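Local coordinates for protein phosphoribosylaminoimidazole-succinocarboxamide synthase (Ehrlichia chaffeensis str. Arkansas, PDB 3KRE) that catalyses the ATP-dependent joining of L-aspartate to carboxyaminoimidazole ribonucleotide, forming SAICAR in de novo purine biosynthesis, at residues I35-L40 with Q97-V102; P42-Q47 with H90-L95; D51-F56 with A62-K67. All coordinates share one frame; numbering follows the deposited sequence.

Interaction 1 of 3, residues I35-L40 with Q97-V102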
# COMPACT_ATOMS: atom_id res chain seq x y z
N ILE A 35 -9.79 -6.76 7.58
CA ILE A 35 -11.21 -6.61 7.91
C ILE A 35 -11.36 -5.21 8.47
O ILE A 35 -10.52 -4.76 9.26
CB ILE A 35 -11.64 -7.58 9.00
CG1 ILE A 35 -11.41 -9.03 8.60
CG2 ILE A 35 -13.13 -7.37 9.37
CD1 ILE A 35 -11.55 -9.98 9.81
N ILE A 36 -12.40 -4.50 8.04
CA ILE A 36 -12.74 -3.23 8.66
C ILE A 36 -13.92 -3.48 9.62
O ILE A 36 -14.96 -3.98 9.19
CB ILE A 36 -13.13 -2.20 7.61
CG1 ILE A 36 -12.00 -2.02 6.57
CG2 ILE A 36 -13.54 -0.88 8.28
CD1 ILE A 36 -10.60 -1.79 7.15
N PHE A 37 -13.75 -3.14 10.90
CA PHE A 37 -14.81 -3.27 11.88
C PHE A 37 -15.39 -1.94 12.26
O PHE A 37 -14.68 -0.93 12.39
CB PHE A 37 -14.32 -3.93 13.19
CG PHE A 37 -13.96 -5.40 13.05
CD1 PHE A 37 -14.96 -6.37 13.01
CD2 PHE A 37 -12.64 -5.81 13.00
CE1 PHE A 37 -14.64 -7.70 12.90
CE2 PHE A 37 -12.31 -7.18 12.86
CZ PHE A 37 -13.31 -8.11 12.83
N ALA A 38 -16.70 -1.91 12.51
CA ALA A 38 -17.31 -0.72 13.08
C ALA A 38 -16.84 -0.49 14.50
O ALA A 38 -16.38 -1.42 15.19
CB ALA A 38 -18.86 -0.82 13.04
N THR A 39 -16.99 0.76 14.95
CA THR A 39 -16.90 1.11 16.37
C THR A 39 -18.18 1.86 16.77
O THR A 39 -19.00 2.17 15.93
CB THR A 39 -15.67 2.01 16.65
OG1 THR A 39 -15.91 3.36 16.21
CG2 THR A 39 -14.39 1.43 15.98
N LEU A 40 -18.32 2.18 18.05
CA LEU A 40 -19.48 3.00 18.50
C LEU A 40 -19.48 4.41 17.92
O LEU A 40 -20.52 5.04 17.85
CB LEU A 40 -19.54 3.07 20.04
CG LEU A 40 -19.69 1.71 20.77
CD1 LEU A 40 -19.59 1.88 22.30
CD2 LEU A 40 -21.01 0.99 20.38
N GLN A 97 -1.87 -5.41 18.52
CA GLN A 97 -0.99 -6.11 17.58
C GLN A 97 -1.53 -6.17 16.15
O GLN A 97 -0.78 -6.17 15.22
CB GLN A 97 -0.73 -7.53 18.07
CG GLN A 97 0.21 -7.64 19.26
CD GLN A 97 0.48 -9.09 19.60
OE1 GLN A 97 -0.40 -9.80 20.09
NE2 GLN A 97 1.69 -9.54 19.32
N ARG A 98 -2.84 -6.24 15.99
CA ARG A 98 -3.45 -6.46 14.68
C ARG A 98 -4.25 -5.29 14.16
O ARG A 98 -4.69 -5.31 13.01
CB ARG A 98 -4.38 -7.66 14.75
CG ARG A 98 -3.63 -8.94 14.73
CD ARG A 98 -4.51 -10.10 14.50
NE ARG A 98 -3.68 -11.28 14.59
CZ ARG A 98 -2.93 -11.75 13.60
NH1 ARG A 98 -2.96 -11.21 12.40
NH2 ARG A 98 -2.17 -12.80 13.82
N GLU A 99 -4.46 -4.28 15.01
CA GLU A 99 -5.50 -3.28 14.72
C GLU A 99 -5.02 -1.87 14.88
O GLU A 99 -4.21 -1.56 15.75
CB GLU A 99 -6.72 -3.49 15.62
CG GLU A 99 -7.37 -4.84 15.36
CD GLU A 99 -8.58 -5.13 16.20
OE1 GLU A 99 -8.76 -4.53 17.28
OE2 GLU A 99 -9.35 -6.02 15.77
N GLN A 100 -5.55 -1.02 14.03
CA GLN A 100 -5.38 0.41 14.18
C GLN A 100 -6.73 1.07 13.96
O GLN A 100 -7.58 0.54 13.25
CB GLN A 100 -4.29 0.96 13.24
CG GLN A 100 -4.30 0.50 11.87
CD GLN A 100 -3.04 0.90 11.12
OE1 GLN A 100 -2.99 1.98 10.56
NE2 GLN A 100 -2.05 -0.01 11.05
N LEU A 101 -6.91 2.20 14.62
CA LEU A 101 -8.08 3.04 14.50
C LEU A 101 -7.84 3.99 13.34
O LEU A 101 -6.81 4.69 13.30
CB LEU A 101 -8.30 3.84 15.77
CG LEU A 101 -9.67 4.53 15.90
CD1 LEU A 101 -10.81 3.48 15.96
CD2 LEU A 101 -9.71 5.46 17.12
N VAL A 102 -8.79 4.05 12.43
CA VAL A 102 -8.68 4.92 11.27
C VAL A 102 -10.01 5.63 10.98
O VAL A 102 -11.12 5.19 11.41
CB VAL A 102 -8.25 4.14 10.01
CG1 VAL A 102 -6.92 3.40 10.20
CG2 VAL A 102 -9.37 3.14 9.61

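Interaction 2 of 3, residues P42-Q47 with H90-L95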
# COMPACT_ATOMS: atom_id res chain seq x y z
N PRO A 42 -19.50 6.43 14.66
CA PRO A 42 -19.80 6.18 13.23
C PRO A 42 -18.74 6.68 12.25
O PRO A 42 -18.70 6.24 11.07
CB PRO A 42 -21.12 6.93 13.02
CG PRO A 42 -21.09 7.99 14.01
CD PRO A 42 -20.47 7.38 15.23
N LEU A 43 -17.85 7.55 12.71
CA LEU A 43 -16.84 8.12 11.81
C LEU A 43 -15.44 7.52 12.01
O LEU A 43 -14.47 7.96 11.37
CB LEU A 43 -16.78 9.63 12.01
CG LEU A 43 -18.05 10.39 11.63
CD1 LEU A 43 -17.96 11.82 12.22
CD2 LEU A 43 -18.20 10.38 10.10
N GLU A 44 -15.33 6.55 12.91
CA GLU A 44 -14.08 5.84 13.12
C GLU A 44 -14.29 4.34 12.96
O GLU A 44 -15.28 3.79 13.49
CB GLU A 44 -13.55 6.16 14.51
CG GLU A 44 -13.12 7.57 14.69
CD GLU A 44 -12.70 7.89 16.13
OE1 GLU A 44 -12.90 7.06 17.07
OE2 GLU A 44 -12.20 9.00 16.27
N VAL A 45 -13.36 3.68 12.30
CA VAL A 45 -13.41 2.24 12.11
C VAL A 45 -12.08 1.60 12.49
O VAL A 45 -11.06 2.30 12.65
CB VAL A 45 -13.83 1.88 10.67
CG1 VAL A 45 -15.29 2.28 10.48
CG2 VAL A 45 -12.89 2.48 9.59
N ILE A 46 -12.11 0.28 12.70
CA ILE A 46 -10.90 -0.45 13.07
C ILE A 46 -10.42 -1.20 11.85
O ILE A 46 -11.19 -1.94 11.22
CB ILE A 46 -11.13 -1.44 14.24
CG1 ILE A 46 -11.43 -0.69 15.52
CG2 ILE A 46 -9.92 -2.44 14.41
CD1 ILE A 46 -11.97 -1.55 16.59
N GLN A 47 -9.16 -0.97 11.48
CA GLN A 47 -8.54 -1.73 10.41
C GLN A 47 -7.79 -2.88 11.08
O GLN A 47 -6.87 -2.64 11.86
CB GLN A 47 -7.60 -0.82 9.62
CG GLN A 47 -6.97 -1.44 8.39
CD GLN A 47 -5.98 -0.51 7.71
OE1 GLN A 47 -4.99 -0.08 8.30
NE2 GLN A 47 -6.23 -0.20 6.47
N HIS A 90 -5.64 8.33 6.68
CA HIS A 90 -6.75 7.87 7.50
C HIS A 90 -6.32 7.44 8.92
O HIS A 90 -7.15 7.11 9.77
CB HIS A 90 -7.51 6.75 6.81
CG HIS A 90 -6.77 5.46 6.71
ND1 HIS A 90 -7.40 4.28 6.36
CD2 HIS A 90 -5.49 5.14 6.97
CE1 HIS A 90 -6.52 3.30 6.35
NE2 HIS A 90 -5.35 3.78 6.73
N PHE A 91 -5.03 7.51 9.21
CA PHE A 91 -4.55 6.90 10.45
C PHE A 91 -4.88 7.75 11.68
O PHE A 91 -4.62 8.98 11.70
CB PHE A 91 -3.05 6.66 10.36
CG PHE A 91 -2.46 6.15 11.64
CD1 PHE A 91 -2.51 4.80 11.95
CD2 PHE A 91 -1.83 7.02 12.52
CE1 PHE A 91 -1.98 4.34 13.16
CE2 PHE A 91 -1.27 6.57 13.74
CZ PHE A 91 -1.34 5.22 14.04
N ILE A 92 -5.50 7.13 12.68
CA ILE A 92 -5.75 7.80 13.97
C ILE A 92 -4.84 7.30 15.09
O ILE A 92 -4.15 8.11 15.74
CB ILE A 92 -7.22 7.72 14.40
CG1 ILE A 92 -8.11 8.36 13.33
CG2 ILE A 92 -7.41 8.39 15.80
CD1 ILE A 92 -9.63 8.12 13.54
N SER A 93 -4.85 6.00 15.36
CA SER A 93 -4.06 5.47 16.45
C SER A 93 -3.81 3.98 16.27
O SER A 93 -4.62 3.27 15.69
CB SER A 93 -4.77 5.75 17.77
OG SER A 93 -3.96 5.34 18.85
N LEU A 94 -2.67 3.51 16.79
CA LEU A 94 -2.39 2.07 16.86
C LEU A 94 -3.11 1.52 18.10
O LEU A 94 -2.93 2.04 19.20
CB LEU A 94 -0.87 1.87 16.95
CG LEU A 94 -0.33 0.45 17.01
CD1 LEU A 94 -0.71 -0.33 15.73
CD2 LEU A 94 1.22 0.49 17.19
N LEU A 95 -3.93 0.49 17.93
CA LEU A 95 -4.72 -0.04 19.05
C LEU A 95 -4.11 -1.25 19.73
O LEU A 95 -4.13 -1.35 20.97
CB LEU A 95 -6.10 -0.41 18.54
CG LEU A 95 -6.93 0.77 18.08
CD1 LEU A 95 -8.21 0.23 17.43
CD2 LEU A 95 -7.32 1.75 19.25

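Interaction 3 of 3, residues D51-F56 with A62-K67. With EDO (1,2-ethanediol), chain K.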
# COMPACT_ATOMS: atom_id res chain seq x y z
N ASP A 51 -3.87 -12.73 8.73
CA ASP A 51 -2.62 -13.40 8.32
C ASP A 51 -2.76 -14.08 6.96
O ASP A 51 -1.84 -14.75 6.50
CB ASP A 51 -2.17 -14.42 9.36
CG ASP A 51 -1.64 -13.79 10.65
OD1 ASP A 51 -1.31 -12.58 10.70
OD2 ASP A 51 -1.53 -14.52 11.65
N GLU A 52 -3.88 -13.85 6.31
CA GLU A 52 -4.14 -14.34 4.98
C GLU A 52 -3.24 -13.60 3.99
O GLU A 52 -2.99 -12.39 4.13
CB GLU A 52 -5.65 -14.16 4.65
CG GLU A 52 -6.57 -14.97 5.57
CD GLU A 52 -8.07 -14.70 5.36
OE1 GLU A 52 -8.43 -14.12 4.33
OE2 GLU A 52 -8.89 -15.09 6.22
N ILE A 53 -2.73 -14.33 3.01
CA ILE A 53 -2.04 -13.75 1.85
C ILE A 53 -2.64 -14.42 0.62
O ILE A 53 -3.00 -15.59 0.65
CB ILE A 53 -0.49 -13.99 1.96
CG1 ILE A 53 0.33 -13.08 1.03
CG2 ILE A 53 -0.12 -15.49 1.70
CD1 ILE A 53 1.86 -13.03 1.45
N THR A 54 -2.79 -13.68 -0.47
CA THR A 54 -3.26 -14.25 -1.72
C THR A 54 -2.43 -13.68 -2.88
O THR A 54 -1.91 -12.57 -2.78
CB THR A 54 -4.73 -13.90 -1.92
OG1 THR A 54 -4.86 -12.49 -2.09
CG2 THR A 54 -5.57 -14.31 -0.66
N ALA A 55 -2.34 -14.43 -3.96
CA ALA A 55 -1.67 -13.94 -5.17
C ALA A 55 -2.39 -14.43 -6.44
O ALA A 55 -3.18 -15.38 -6.40
CB ALA A 55 -0.21 -14.40 -5.16
N PHE A 56 -2.08 -13.75 -7.56
CA PHE A 56 -2.47 -14.18 -8.90
C PHE A 56 -3.97 -14.29 -8.99
O PHE A 56 -4.52 -15.36 -9.28
CB PHE A 56 -1.76 -15.48 -9.27
CG PHE A 56 -0.27 -15.40 -9.15
CD1 PHE A 56 0.45 -14.52 -9.95
CD2 PHE A 56 0.42 -16.17 -8.22
CE1 PHE A 56 1.85 -14.43 -9.84
CE2 PHE A 56 1.80 -16.07 -8.10
CZ PHE A 56 2.51 -15.22 -8.91
N ALA A 62 -2.76 -18.52 1.26
CA ALA A 62 -2.10 -19.18 2.39
C ALA A 62 -2.28 -18.35 3.64
O ALA A 62 -2.57 -17.15 3.58
CB ALA A 62 -0.58 -19.38 2.14
N ILE A 63 -2.06 -19.00 4.78
CA ILE A 63 -2.00 -18.33 6.07
C ILE A 63 -0.52 -18.22 6.42
O ILE A 63 0.17 -19.23 6.49
CB ILE A 63 -2.69 -19.13 7.15
CG1 ILE A 63 -4.18 -19.30 6.81
CG2 ILE A 63 -2.46 -18.46 8.54
CD1 ILE A 63 -4.92 -17.99 6.67
N ILE A 64 -0.06 -16.99 6.63
CA ILE A 64 1.32 -16.71 7.08
C ILE A 64 1.22 -16.14 8.49
O ILE A 64 0.99 -14.94 8.70
CB ILE A 64 2.03 -15.68 6.17
CG1 ILE A 64 1.93 -16.03 4.69
CG2 ILE A 64 3.54 -15.45 6.58
CD1 ILE A 64 2.51 -17.30 4.32
N HIS A 65 1.42 -17.00 9.49
CA HIS A 65 1.24 -16.58 10.86
C HIS A 65 2.10 -15.35 11.15
O HIS A 65 3.29 -15.30 10.77
CB HIS A 65 1.57 -17.67 11.86
CG HIS A 65 1.51 -17.21 13.27
ND1 HIS A 65 0.34 -16.74 13.82
CD2 HIS A 65 2.47 -17.03 14.19
CE1 HIS A 65 0.57 -16.36 15.06
NE2 HIS A 65 1.85 -16.54 15.32
N GLU A 66 1.47 -14.37 11.78
CA GLU A 66 2.08 -13.09 12.18
C GLU A 66 2.20 -12.01 11.10
O GLU A 66 2.56 -10.86 11.43
CB GLU A 66 3.45 -13.33 12.82
CG GLU A 66 3.89 -12.28 13.74
CD GLU A 66 5.27 -12.53 14.34
OE1 GLU A 66 5.89 -13.59 14.10
OE2 GLU A 66 5.73 -11.61 15.06
N LYS A 67 1.89 -12.33 9.84
CA LYS A 67 2.06 -11.37 8.75
C LYS A 67 1.22 -10.14 9.01
O LYS A 67 1.66 -9.01 8.79
CB LYS A 67 1.71 -12.02 7.42
CG LYS A 67 1.42 -11.12 6.26
CD LYS A 67 0.61 -11.88 5.25
CE LYS A 67 0.01 -10.98 4.27
NZ LYS A 67 -1.22 -10.30 4.71
C1 EDO K . -6.17 -12.95 12.30
O1 EDO K . -7.30 -12.19 11.89
C2 EDO K . -6.07 -14.30 11.56
O2 EDO K . -5.75 -14.22 10.14
O HOH W 1 -2.23 -17.15 12.52

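Interaction 1 of 3, residues I35-L40 with Q97-V102
Thr-39 and Leu-101 mark the closest approach of two backbones that do not pair with each other, their CA atoms being 9.2 Å apart, the spacing of next-but-one strands with a third strand lying between them. No hydrogen bond joins the two segments, and the contact rests on side chains that reach across the intervening strand. At one end, the methyl CG2 of Thr-39 meets CD1 of Leu-101 at 4.1 Å, the two side chains crossing at about a right angle. The threonine has its OG1 between the backbone N and the carbonyl carbon (chi1 76°), which sends the hydroxyl to the carbonyl oxygen of Glu-44 while the methyl group is presented to the leucine. Leu-101 answers with CG anti to its backbone N (chi1 -167°), from where one branch extends over the strand between. At the other end the partners are an aromatic ring and a carboxylate. Glu-99 OE2 approaches the Phe-37 ring obliquely, 4.3 Å from CD2, a loose van der Waals approach in which the acid is already engaged: OE2 accepts a bond from His-48 ND1 and OE1 one from Asn-96 ND2. These bonds fix the carboxylate beside the ring. The ring itself has Ile-35 CG2 packed on one face, 3.5 Å above its plane and offset toward the rim. The sparse burial suits a contact at the protein surface. Strand 44-49 runs between the two segments and is antiparallel to both, with Ile-46 lying against Glu-99 and pairing by its backbone with Phe-37. Beyond, strand 34-38 continues the sheet to strand 27-30, whereas Gln-97, Arg-98 and Gln-100 pack on helix 67-84.

Interaction 2 of 3, residues P42-Q47 with H90-L95
Gln-47 brings its amide nitrogen to the edge of the His-90 ring, with NE2 near the ring plane and 3.5 Å from CE1. The amide and imidazole planes stand 75° apart, and no hydrogen bond links them: NE2 donates a hydrogen bond to the backbone oxygen of Asp-216, and meets the histidine at a carbon. His-90 reaches this place with CG between its backbone N and carbonyl carbon (chi1 70°), which turns the ring toward the extended glutamine, and it also touches Met-79 of helix 67-84. The Phe-91 ring, close by, has the backbone N of Ser-93 over its centre, 3.8 Å above one face. The other two meetings are on the opposite side of the sheet, where Ile-92 and Leu-95 reach toward strand 44-49. CD1 of Ile-92 lies against the aliphatic part of Glu-44, 3.7 Å from CG, and across from it at about a right angle; the OE2 of the acid is also close, at 3.9 Å from that methyl. Leu-95 CD1 meets Ile-46 CG1 at 3.9 Å, again crosswise. Strands 44-49 and 91-94 flank strand 99-107, so side chains alone bridge them. Ile-92 and Ser-93 together face Leu-101 in a classic beta bulge of this sheet. The chemistry is thus split by sheet face: a buried polar pair whose amide is anchored by a third residue, and a more exposed apolar patch of methyl and methylene groups, neither of which depends on a direct hydrogen bond between the segments.

Interaction 3 of 3, residues D51-F56 with A62-K67
Ala-62 exchanges two backbone bonds with Ile-53, its N donating to Ile-53 O at 3.0 Å and its O accepting from Ile-53 N at 2.9 Å; its CB also packs on Ile-53 CG2. Ile-63 stands opposite Glu-52 in the adjoining non-hydrogen-bonded pair, and their side chains run side by side, Ile-63 CD1 lying 3.6 Å from Glu-52 CG. Ile-64 N then donates, nearly straight at 171°, to O of Asp-51 at 2.9 Å, whose own N donates to O2 of a 1,2-ethanediol, probably from the crystallisation liquor, at 2.8 Å; Ile-64 CG1 packs on Ile-53 CG2. Strands 52-55 and 60-63 form a two-stranded antiparallel hairpin, which leads through a type II turn, Ile-64 to Lys-67, into helix 67-84. Within this turn His-65 ND1 shares a water with Asp-51 OD2. Glu-66, the N-cap residue, donates its N to the same OD2 at 3.0 Å, from well above the carboxylate plane. The other oxygen, OD1, accepts from Gly-68 N and forms a salt bridge with Arg-98, so helix start and arginine would probably both favour the ionised acid. Last comes Lys-67, whose chain passes crosswise over Ile-53, CE lying 3.8 Å from CB, before a bend at chi4 (-81°) brings NZ to Glu-52 O at 2.8 Å; NZ also bridges to Asp-221.

In the fold
Interactions 1 and 2 belong to the same large antiparallel sheet, their centres about 6 Å apart, and each spans one intervening strand: 44-49 in interaction 1 and 99-107 in interaction 2. The strand spanned in each interaction supplies a segment of the other. Both depend on side-chain packing without a direct hydrogen bond; interaction 1 lies at the surface, interaction 2 is partly buried. Interaction 3, also partly buried and about 19 Å from interaction 1 between centres, is of another kind: a separate hairpin, directly paired by backbone bonds and rich in charged groups at a helix start. The Arg-98 to Asp-51 salt bridge ties it to the 97-102 segment.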